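Local coordinates for protein choline dehydrogenase and related flavoproteins (Aspergillus oryzae, PDB 3Q9T) that oxidises formate as a flavin-dependent oxidase of the glucose-methanol-choline family, with 8-formyl-FAD at its catalytic site, at residues Phe9-Gly14 with Ile263-Val268; Leu275-Ile280 with His289-Ile294; Gly301-Asp306 with Thr514-Lys519. All blocks are in the same frame, centred on the assembly; numbering follows the deposited sequence. Where two conformers were deposited one is given.

Contact 1: Phe9-Gly14 with Ile263-Val268; sequences FVIVGG and ILSQGV. With FAY ([(2R,3S,4R,5R)-5-(6-amino-9H-purin-9-yl)-3,4-dihydroxytetrahydrofuran-2-yl]methyl (2R,3S,4S)-5-(8-formyl-7-methyl-2,4-dioxo-3,4-dihydrobenzo[g]pteridin-10(2H)-yl)-2,3,4-trihydroxypentyl dihydrogen diphosphate), chain D.
The torsions of V12 and Q266 bring these two side chains together where V12 ends its strand and Q266 lies in the loop just after strand 261-264. V12 holds CG1 anti to its own amide nitrogen (chi1 -179°), whereas Q266 swings CG beside its nitrogen (chi1 -73°) and runs on extended. The two chains meet obliquely: CG1 of V12 rests 3.4 Å from OE1 of Q266, and CG of Q266 lies 3.3 Å from O of V12. Behind this meeting point the strands 9-12 and 261-264 are joined by backbone bonds. I263 N donates to V10 O at 2.9 Å and V12 N to I263 O, both almost straight, and S265 N then reaches V12 O less straight (N-H...O angle 153°), from outside the carbonyl plane. CD1 of I263 touches both CD1 of F9 and CD1 of I11, on the side covered by helix 16-25. Across the sheet, CD1 of L264 leans back to V12 CG1, 3.9 Å away, under helix 267-277. The pair belongs to the parallel sheet of a Rossmann-type fold, and G13 fits the glycine-rich turn that such folds use to hold the dinucleotide. The amide of Q266 lies over a face of the adenine, its CD 3.4 Å from FAY C5A, while G13 brings its CA to 3.4 Å from FAY O4B, at backbone angles that suit glycine. OE1 of Q266 is hydrogen-bonded to S229, and OG of S265 to the carbonyl of A541. The chemistry is thus divided: main-chain bonds and apolar contacts hold the strands, and beyond them a buried amide, fixed by a hydroxyl, meets the adenine.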
loop_
_atom_site.group_PDB
_atom_site.type_symbol
_atom_site.label_atom_id
_atom_site.label_comp_id
_atom_site.label_asym_id
_atom_site.label_seq_id
_atom_site.Cartn_x
_atom_site.Cartn_y
_atom_site.Cartn_z
ATOM N N PHE A 9 -34.913 -21.909 -12.075
ATOM C CA PHE A 9 -33.487 -21.618 -11.928
ATOM C C PHE A 9 -33.263 -20.258 -11.308
ATOM O O PHE A 9 -33.880 -19.261 -11.717
ATOM C CB PHE A 9 -32.760 -21.681 -13.270
ATOM C CG PHE A 9 -32.774 -23.039 -13.893
ATOM C CD1 PHE A 9 -31.986 -24.054 -13.380
ATOM C CD2 PHE A 9 -33.580 -23.305 -14.990
ATOM C CE1 PHE A 9 -31.997 -25.302 -13.956
ATOM C CE2 PHE A 9 -33.601 -24.560 -15.571
ATOM C CZ PHE A 9 -32.817 -25.562 -15.054
ATOM N N VAL A 10 -32.368 -20.221 -10.325
ATOM C CA VAL A 10 -31.980 -18.954 -9.707
ATOM C C VAL A 10 -30.528 -18.662 -10.060
ATOM O O VAL A 10 -29.655 -19.482 -9.800
ATOM C CB VAL A 10 -32.148 -18.999 -8.181
ATOM C CG1 VAL A 10 -31.592 -17.749 -7.542
ATOM C CG2 VAL A 10 -33.634 -19.195 -7.800
ATOM N N ILE A 11 -30.274 -17.517 -10.688
ATOM C CA ILE A 11 -28.893 -17.066 -10.883
ATOM C C ILE A 11 -28.542 -16.008 -9.828
ATOM O O ILE A 11 -29.228 -14.986 -9.691
ATOM C CB ILE A 11 -28.629 -16.513 -12.294
ATOM C CG1 ILE A 11 -28.532 -17.644 -13.332
ATOM C CG2 ILE A 11 -27.319 -15.706 -12.323
ATOM C CD1 ILE A 11 -29.827 -18.325 -13.615
ATOM N N VAL A 12 -27.485 -16.277 -9.073
ATOM C CA VAL A 12 -27.051 -15.384 -8.000
ATOM C C VAL A 12 -25.894 -14.544 -8.493
ATOM O O VAL A 12 -24.754 -15.017 -8.545
ATOM C CB VAL A 12 -26.605 -16.187 -6.765
ATOM C CG1 VAL A 12 -26.180 -15.261 -5.637
ATOM C CG2 VAL A 12 -27.745 -17.085 -6.302
ATOM N N GLY A 13 -26.198 -13.296 -8.860
ATOM C CA GLY A 13 -25.222 -12.415 -9.467
ATOM C C GLY A 13 -25.516 -12.248 -10.950
ATOM O O GLY A 13 -25.212 -13.130 -11.737
ATOM N N GLY A 14 -26.128 -11.126 -11.327
ATOM C CA GLY A 14 -26.450 -10.864 -12.719
ATOM C C GLY A 14 -25.278 -10.268 -13.486
ATOM O O GLY A 14 -25.396 -9.211 -14.105
ATOM N N ILE A 263 -27.499 -21.353 -9.723
ATOM C CA ILE A 263 -26.209 -21.074 -10.335
ATOM C C ILE A 263 -25.572 -19.838 -9.692
ATOM O O ILE A 263 -26.118 -18.727 -9.752
ATOM C CB ILE A 263 -26.283 -20.893 -11.865
ATOM C CG1 ILE A 263 -26.954 -22.095 -12.559
ATOM C CG2 ILE A 263 -24.880 -20.739 -12.419
ATOM C CD1 ILE A 263 -28.459 -22.121 -12.469
ATOM N N LEU A 264 -24.420 -20.047 -9.066
ATOM C CA LEU A 264 -23.698 -18.978 -8.397
ATOM C C LEU A 264 -22.748 -18.303 -9.390
ATOM O O LEU A 264 -21.839 -18.932 -9.912
ATOM C CB LEU A 264 -22.940 -19.533 -7.197
ATOM C CG LEU A 264 -22.065 -18.547 -6.413
ATOM C CD1 LEU A 264 -22.837 -17.300 -6.032
ATOM C CD2 LEU A 264 -21.476 -19.233 -5.157
ATOM N N SER A 265 -22.996 -17.019 -9.641
ATOM C CA SER A 265 -22.266 -16.218 -10.610
ATOM C C SER A 265 -21.825 -14.861 -10.017
ATOM O O SER A 265 -21.943 -13.815 -10.664
ATOM C CB SER A 265 -23.157 -15.970 -11.837
ATOM O OG SER A 265 -23.580 -17.192 -12.434
ATOM N N GLN A 266 -21.313 -14.862 -8.794
ATOM C CA GLN A 266 -21.024 -13.582 -8.144
ATOM C C GLN A 266 -19.618 -13.080 -8.451
ATOM O O GLN A 266 -19.200 -12.054 -7.927
ATOM C CB GLN A 266 -21.278 -13.643 -6.632
ATOM C CG GLN A 266 -22.760 -13.671 -6.245
ATOM C CD GLN A 266 -22.979 -13.268 -4.786
ATOM O OE1 GLN A 266 -24.061 -12.837 -4.410
ATOM N NE2 GLN A 266 -21.949 -13.427 -3.967
ATOM N N GLY A 267 -18.903 -13.788 -9.324
ATOM C CA GLY A 267 -17.580 -13.353 -9.760
ATOM C C GLY A 267 -16.474 -13.908 -8.886
ATOM O O GLY A 267 -16.737 -14.406 -7.790
ATOM N N VAL A 268 -15.237 -13.792 -9.367
ATOM C CA VAL A 268 -14.062 -14.363 -8.707
ATOM C C VAL A 268 -13.877 -14.006 -7.231
ATOM O O VAL A 268 -13.298 -14.794 -6.470
ATOM C CB VAL A 268 -12.750 -13.976 -9.456
ATOM C CG1 VAL A 268 -12.485 -12.483 -9.324
ATOM C CG2 VAL A 268 -11.560 -14.819 -8.937
HETATM P P FAY D . -17.856 -12.626 -14.067
HETATM N N1 FAY D . -11.749 -8.662 -19.913
HETATM C C2 FAY D . -11.653 -8.580 -21.301
HETATM O O2 FAY D . -11.832 -9.577 -21.990
HETATM N N3 FAY D . -11.834 -7.362 -21.922
HETATM C C4 FAY D . -11.531 -6.217 -21.228
HETATM O O4 FAY D . -10.973 -5.297 -21.856
HETATM N N5 FAY D . -11.331 -5.149 -19.103
HETATM C C6 FAY D . -11.652 -3.933 -17.119
HETATM C C7 FAY D . -12.094 -3.835 -15.812
HETATM C C8 FAY D . -12.589 -4.973 -15.166
HETATM O O8 FAY D . -13.844 -5.717 -13.333
HETATM C C9 FAY D . -12.746 -6.163 -15.888
HETATM P PA FAY D . -18.901 -10.298 -12.842
HETATM C "C1'" FAY D . -12.822 -8.777 -17.231
HETATM C C10 FAY D . -11.702 -7.519 -19.150
HETATM N N10 FAY D . -12.184 -7.525 -17.838
HETATM N N1A FAY D . -24.948 -9.874 -3.741
HETATM O O1A FAY D . -18.255 -9.288 -11.953
HETATM C C1B FAY D . -22.842 -9.432 -8.530
HETATM O O1P FAY D . -19.195 -13.112 -14.569
HETATM C "C2'" FAY D . -14.310 -8.915 -17.626
HETATM O "O2'" FAY D . -14.897 -7.672 -17.476
HETATM C C2A FAY D . -25.609 -9.660 -4.936
HETATM O O2A FAY D . -19.071 -9.844 -14.260
HETATM C C2B FAY D . -21.992 -8.290 -9.058
HETATM O O2B FAY D . -22.591 -7.019 -8.882
HETATM O O2P FAY D . -17.000 -13.784 -13.586
HETATM C "C3'" FAY D . -15.247 -9.999 -16.997
HETATM O "O3'" FAY D . -16.575 -9.570 -16.706
HETATM N N3A FAY D . -24.900 -9.563 -6.123
HETATM C C3B FAY D . -21.890 -8.649 -10.525
HETATM O O3B FAY D . -23.049 -8.194 -11.179
HETATM O O3P FAY D . -18.070 -11.658 -12.796
HETATM C "C4'" FAY D . -14.719 -10.680 -15.759
HETATM O "O4'" FAY D . -13.395 -11.096 -16.083
HETATM C C4A FAY D . -23.548 -9.687 -6.109
HETATM C C4B FAY D . -21.945 -10.157 -10.530
HETATM O O4B FAY D . -22.404 -10.557 -9.250
HETATM C C4X FAY D . -11.460 -6.308 -19.826
HETATM C "C5'" FAY D . -15.623 -11.869 -15.354
HETATM O "O5'" FAY D . -17.035 -11.709 -15.150
HETATM C C5A FAY D . -22.867 -9.914 -4.916
HETATM C C5B FAY D . -20.589 -10.759 -10.840
HETATM O O5B FAY D . -20.367 -10.634 -12.223
HETATM C C5X FAY D . -11.608 -5.171 -17.754
HETATM C C6A FAY D . -23.570 -10.003 -3.717
HETATM N N6A FAY D . -22.908 -10.120 -2.557
HETATM N N7A FAY D . -21.551 -10.000 -5.199
HETATM C C7M FAY D . -11.847 -2.542 -15.072
HETATM C C8A FAY D . -21.374 -9.848 -6.528
HETATM C C8M FAY D . -13.400 -4.771 -13.944
HETATM C C9A FAY D . -12.215 -6.295 -17.170
HETATM N N9A FAY D . -22.597 -9.649 -7.099
#

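Contact 2: Leu275-Ile280 with His289-Ile294; sequences LMLSGI and HGINTI
I291 is the first residue of 289-294 to meet the end of helix 267-277, and it does so with both branches. Its CG2 sits 3.6 Å from M276 O and also touches G279 CA, while CG1 lies beside the backbone nitrogen (chi1 -56°) and carries CD1 across to CD2 of L277, 3.9 Å away. N292 contributes main chain: its O approaches G279 CA at 3.3 Å in a CA-H...O contact. T293 turns away, and its hydroxyl is hydrogen-bonded to that of T283. At I294 the main chain makes the one hydrogen bond across the two segments: its N donates to G279 O over 2.8 Å, in the carbonyl plane and on a lone pair. The same residue lays CD1 3.5 Å from S278 O. What these residues close upon is a Schellman motif. G279, with positive phi, ends the helix, as G279 N bonds back to M276 O and I280 N to L275 O; lacking a side chain, it lets N292 O and I294 come close. A second Schellman motif, with G290 at its C-prime position, ends helix 283-287. The segment thus leads from that short helix along the end of helix 267-277 into strand 295-296, with I294 against strand 227-235 and I291 against L286.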
loop_
_atom_site.group_PDB
_atom_site.type_symbol
_atom_site.label_atom_id
_atom_site.label_comp_id
_atom_site.label_asym_id
_atom_site.label_seq_id
_atom_site.Cartn_x
_atom_site.Cartn_y
_atom_site.Cartn_z
ATOM N N LEU A 275 -19.913 -18.764 -0.895
ATOM C CA LEU A 275 -19.805 -20.198 -0.613
ATOM C C LEU A 275 -19.396 -20.375 0.846
ATOM O O LEU A 275 -20.027 -21.126 1.587
ATOM C CB LEU A 275 -18.810 -20.903 -1.537
ATOM C CG LEU A 275 -19.258 -21.184 -2.980
ATOM C CD1 LEU A 275 -18.110 -21.809 -3.783
ATOM C CD2 LEU A 275 -20.465 -22.094 -2.977
ATOM N N MET A 276 -18.370 -19.644 1.269
ATOM C CA MET A 276 -17.892 -19.780 2.640
ATOM C C MET A 276 -18.948 -19.396 3.674
ATOM O O MET A 276 -19.134 -20.112 4.637
ATOM C CB MET A 276 -16.587 -19.035 2.846
ATOM C CG MET A 276 -15.444 -19.691 2.094
ATOM S SD MET A 276 -13.833 -18.942 2.391
ATOM C CE MET A 276 -13.954 -17.413 1.473
ATOM N N LEU A 277 -19.652 -18.294 3.452
ATOM C CA LEU A 277 -20.707 -17.858 4.355
ATOM C C LEU A 277 -21.825 -18.883 4.422
ATOM O O LEU A 277 -22.615 -18.883 5.353
ATOM C CB LEU A 277 -21.285 -16.512 3.896
ATOM C CG LEU A 277 -20.368 -15.286 4.047
ATOM C CD1 LEU A 277 -21.063 -14.019 3.598
ATOM C CD2 LEU A 277 -19.892 -15.148 5.478
ATOM N N SER A 278 -21.885 -19.750 3.415
ATOM C CA SER A 278 -22.948 -20.731 3.301
ATOM C C SER A 278 -22.506 -22.088 3.824
ATOM O O SER A 278 -23.241 -23.066 3.716
ATOM C CB SER A 278 -23.398 -20.858 1.849
ATOM O OG SER A 278 -23.890 -19.626 1.367
ATOM N N GLY A 279 -21.298 -22.144 4.377
ATOM C CA GLY A 279 -20.786 -23.372 4.955
ATOM C C GLY A 279 -19.960 -24.241 4.025
ATOM O O GLY A 279 -19.719 -25.410 4.316
ATOM N N ILE A 280 -19.508 -23.682 2.911
ATOM C CA ILE A 280 -18.713 -24.467 1.973
ATOM C C ILE A 280 -17.369 -23.802 1.755
ATOM O O ILE A 280 -17.293 -22.764 1.114
ATOM C CB ILE A 280 -19.409 -24.596 0.602
ATOM C CG1 ILE A 280 -20.825 -25.156 0.764
ATOM C CG2 ILE A 280 -18.571 -25.476 -0.327
ATOM C CD1 ILE A 280 -21.763 -24.748 -0.338
ATOM N N HIS A 289 -14.465 -17.943 11.863
ATOM C CA HIS A 289 -15.450 -16.862 11.791
ATOM C C HIS A 289 -16.827 -17.290 12.281
ATOM O O HIS A 289 -17.823 -16.628 12.004
ATOM C CB HIS A 289 -15.524 -16.283 10.375
ATOM C CG HIS A 289 -14.221 -15.723 9.905
ATOM N ND1 HIS A 289 -13.728 -14.520 10.360
ATOM C CD2 HIS A 289 -13.278 -16.228 9.075
ATOM C CE1 HIS A 289 -12.546 -14.295 9.809
ATOM N NE2 HIS A 289 -12.250 -15.314 9.022
ATOM N N GLY A 290 -16.885 -18.399 13.010
ATOM C CA GLY A 290 -18.144 -18.822 13.602
ATOM C C GLY A 290 -19.108 -19.470 12.620
ATOM O O GLY A 290 -20.293 -19.589 12.914
ATOM N N ILE A 291 -18.611 -19.902 11.461
ATOM C CA ILE A 291 -19.465 -20.562 10.463
ATOM C C ILE A 291 -19.350 -22.082 10.516
ATOM O O ILE A 291 -18.261 -22.638 10.488
ATOM C CB ILE A 291 -19.119 -20.100 9.037
ATOM C CG1 ILE A 291 -19.214 -18.571 8.941
ATOM C CG2 ILE A 291 -20.029 -20.780 8.016
ATOM C CD1 ILE A 291 -18.500 -17.997 7.731
ATOM N N ASN A 292 -20.480 -22.766 10.594
ATOM C CA ASN A 292 -20.456 -24.218 10.493
ATOM C C ASN A 292 -19.896 -24.705 9.165
ATOM O O ASN A 292 -20.054 -24.057 8.139
ATOM C CB ASN A 292 -21.853 -24.784 10.703
ATOM C CG ASN A 292 -22.301 -24.663 12.138
ATOM O OD1 ASN A 292 -21.513 -24.886 13.067
ATOM N ND2 ASN A 292 -23.562 -24.291 12.334
ATOM N N THR A 293 -19.231 -25.848 9.190
ATOM C CA THR A 293 -18.744 -26.436 7.958
ATOM C C THR A 293 -19.741 -27.462 7.490
ATOM O O THR A 293 -20.004 -28.426 8.187
ATOM C CB THR A 293 -17.408 -27.124 8.161
ATOM O OG1 THR A 293 -16.471 -26.176 8.666
ATOM C CG2 THR A 293 -16.892 -27.696 6.838
ATOM N N ILE A 294 -20.314 -27.242 6.316
ATOM C CA ILE A 294 -21.179 -28.239 5.716
ATOM C C ILE A 294 -20.343 -29.127 4.808
ATOM O O ILE A 294 -20.451 -30.345 4.855
ATOM C CB ILE A 294 -22.318 -27.598 4.938
ATOM C CG1 ILE A 294 -23.249 -26.861 5.910
ATOM C CG2 ILE A 294 -23.065 -28.660 4.148
ATOM C CD1 ILE A 294 -24.308 -26.043 5.234
#

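Contact 3: Gly301-Asp306 with Thr514-Lys519; sequences GQNLMD and TARLSK
N303 lays its amide flat on the guanidinium group of R516, the two planes only 7° apart. ND2 of N303 sits 3.4 Å above the guanidinium plane of R516, displaced toward the rim and nearest NE, while OD1 of N303 comes to 3.5 Å from NH1 of R516. ND2 and NE are both donors, so the pair is a stack and each looks elsewhere for acceptors. Beside it the main chains meet: G301 N donates to T514 O at 2.8 Å, on a lone pair in the carbonyl plane, and T514 CA points its hydrogen almost straight at Q302 O, 3.3 Å away. CG2 of T514 packs alongside CB of L304 at 3.7 Å. In the fold, the contact joins the weakly bonded strand 302-304, at the edge of a small antiparallel sheet with 431-434 and 445-447, to the loop before strand 538-540. A water accepts from N303 ND2 at 2.9 Å and from R516 N at 3.2 Å, bridging the amide of N303 to the backbone of R516. R516 gets there on a fully extended chain that leaves its backbone with CG between N and the carbonyl carbon (chi1 74°). Further out, ND2 of N303 also donates to ND1 of H299, and NH2 of R516 is tied to the carbonyl of Q523. F115, from helix 113-116, packs against R516.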
loop_
_atom_site.group_PDB
_atom_site.type_symbol
_atom_site.label_atom_id
_atom_site.label_comp_id
_atom_site.label_asym_id
_atom_site.label_seq_id
_atom_site.Cartn_x
_atom_site.Cartn_y
_atom_site.Cartn_z
ATOM N N GLY A 301 -11.854 -20.103 -2.598
ATOM C CA GLY A 301 -11.105 -18.872 -2.375
ATOM C C GLY A 301 -9.609 -19.013 -2.666
ATOM O O GLY A 301 -8.914 -18.013 -2.792
ATOM N N GLN A 302 -9.109 -20.250 -2.740
ATOM C CA GLN A 302 -7.706 -20.488 -3.098
ATOM C C GLN A 302 -7.486 -20.432 -4.609
ATOM O O GLN A 302 -8.447 -20.375 -5.376
ATOM C CB GLN A 302 -7.237 -21.832 -2.537
ATOM C CG GLN A 302 -7.365 -21.906 -1.029
ATOM C CD GLN A 302 -6.567 -20.814 -0.319
ATOM O OE1 GLN A 302 -5.354 -20.695 -0.503
ATOM N NE2 GLN A 302 -7.253 -20.007 0.484
ATOM N N ASN A 303 -6.224 -20.427 -5.038
ATOM C CA ASN A 303 -5.915 -20.426 -6.469
ATOM C C ASN A 303 -6.358 -19.172 -7.209
ATOM O O ASN A 303 -6.569 -19.203 -8.416
ATOM C CB ASN A 303 -6.536 -21.642 -7.156
ATOM C CG ASN A 303 -6.259 -22.927 -6.408
ATOM O OD1 ASN A 303 -5.107 -23.258 -6.132
ATOM N ND2 ASN A 303 -7.317 -23.645 -6.050
ATOM N N LEU A 304 -6.506 -18.065 -6.492
ATOM C CA LEU A 304 -6.774 -16.796 -7.152
ATOM C C LEU A 304 -5.584 -16.456 -8.060
ATOM O O LEU A 304 -4.459 -16.293 -7.579
ATOM C CB LEU A 304 -6.977 -15.708 -6.110
ATOM C CG LEU A 304 -6.937 -14.288 -6.639
ATOM C CD1 LEU A 304 -8.128 -14.089 -7.548
ATOM C CD2 LEU A 304 -6.920 -13.292 -5.492
ATOM N N MET A 305 -5.824 -16.370 -9.370
ATOM C CA MET A 305 -4.759 -16.018 -10.317
ATOM C C MET A 305 -5.191 -14.872 -11.226
ATOM O O MET A 305 -6.312 -14.871 -11.756
ATOM C CB MET A 305 -4.341 -17.222 -11.168
ATOM C CG MET A 305 -2.982 -17.051 -11.826
ATOM S SD MET A 305 -1.608 -17.333 -10.670
ATOM C CE MET A 305 -0.252 -16.829 -11.723
ATOM N N ASP A 306 -4.302 -13.897 -11.390
ATOM C CA ASP A 306 -4.601 -12.706 -12.177
ATOM C C ASP A 306 -3.354 -12.382 -13.004
ATOM O O ASP A 306 -2.296 -12.986 -12.796
ATOM C CB ASP A 306 -4.963 -11.560 -11.227
ATOM C CG ASP A 306 -5.558 -10.331 -11.942
ATOM O OD1 ASP A 306 -5.755 -10.353 -13.164
ATOM O OD2 ASP A 306 -5.841 -9.329 -11.255
ATOM N N THR A 514 -10.873 -18.966 -8.116
ATOM C CA THR A 514 -11.214 -19.155 -6.709
ATOM C C THR A 514 -12.274 -20.214 -6.416
ATOM O O THR A 514 -12.627 -20.424 -5.263
ATOM C CB THR A 514 -11.682 -17.838 -6.100
ATOM O OG1 THR A 514 -12.714 -17.293 -6.936
ATOM C CG2 THR A 514 -10.503 -16.866 -6.016
ATOM N N ALA A 515 -12.806 -20.861 -7.443
ATOM C CA ALA A 515 -13.683 -22.007 -7.219
ATOM C C ALA A 515 -13.568 -22.905 -8.440
ATOM O O ALA A 515 -14.544 -23.185 -9.116
ATOM C CB ALA A 515 -15.122 -21.559 -6.981
ATOM N N ARG A 516 -12.354 -23.376 -8.684
ATOM C CA ARG A 516 -11.975 -23.852 -9.989
ATOM C C ARG A 516 -12.554 -25.201 -10.384
ATOM O O ARG A 516 -12.785 -26.084 -9.543
ATOM C CB ARG A 516 -10.456 -23.898 -10.109
ATOM C CG ARG A 516 -9.795 -25.033 -9.345
ATOM C CD ARG A 516 -8.279 -24.847 -9.374
ATOM N NE ARG A 516 -7.599 -25.859 -8.595
ATOM C CZ ARG A 516 -6.282 -25.952 -8.484
ATOM N NH1 ARG A 516 -5.496 -25.074 -9.101
ATOM N NH2 ARG A 516 -5.757 -26.919 -7.747
ATOM N N LEU A 517 -12.788 -25.335 -11.685
ATOM C CA LEU A 517 -13.214 -26.613 -12.206
ATOM C C LEU A 517 -12.146 -27.658 -11.878
ATOM O O LEU A 517 -10.940 -27.370 -11.841
ATOM C CB LEU A 517 -13.536 -26.527 -13.699
ATOM C CG LEU A 517 -12.465 -26.865 -14.725
ATOM C CD1 LEU A 517 -12.178 -28.325 -14.621
ATOM C CD2 LEU A 517 -12.964 -26.536 -16.107
ATOM N N SER A 518 -12.615 -28.870 -11.602
ATOM C CA SER A 518 -11.725 -29.933 -11.141
ATOM C C SER A 518 -12.378 -31.312 -11.225
ATOM O O SER A 518 -13.583 -31.432 -11.414
ATOM C CB SER A 518 -11.308 -29.655 -9.694
ATOM O OG SER A 518 -12.445 -29.697 -8.844
ATOM N N LYS A 519 -11.582 -32.355 -11.033
ATOM C CA LYS A 519 -12.115 -33.711 -11.087
ATOM C C LYS A 519 -12.638 -34.208 -9.738
ATOM O O LYS A 519 -13.434 -35.133 -9.697
ATOM C CB LYS A 519 -11.079 -34.678 -11.669
ATOM C CG LYS A 519 -10.874 -34.470 -13.172
ATOM C CD LYS A 519 -9.647 -35.193 -13.683
ATOM C CE LYS A 519 -9.638 -35.230 -15.212
ATOM N NZ LYS A 519 -8.301 -35.647 -15.730
HETATM O O HOH W 1 -9.989 -22.786 -6.614
#

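Overall arrangement
Along the chain the three contacts come in series, contact 1 closing before contact 2 opens and contact 2 before contact 3. Their centres lie 16 to 18 Å apart, and helix 267-277 is the part of the fold that relates them. It begins at the cofactor end of contact 1 and finishes in contact 2; the two contacts touch where L264 CD2 packs on L275 CG at 3.7 Å. Contact 3 meets its first turn: V268 O and T514 OG1, 2.6 Å apart, form a probable hydrogen bond, and V268 touches L304. Contacts 2 and 3 come within about 4 Å without touching. The nucleotide-binding parallel sheet is thereby connected, through one helix, to the loop that returns to strand 538-540 on its edge.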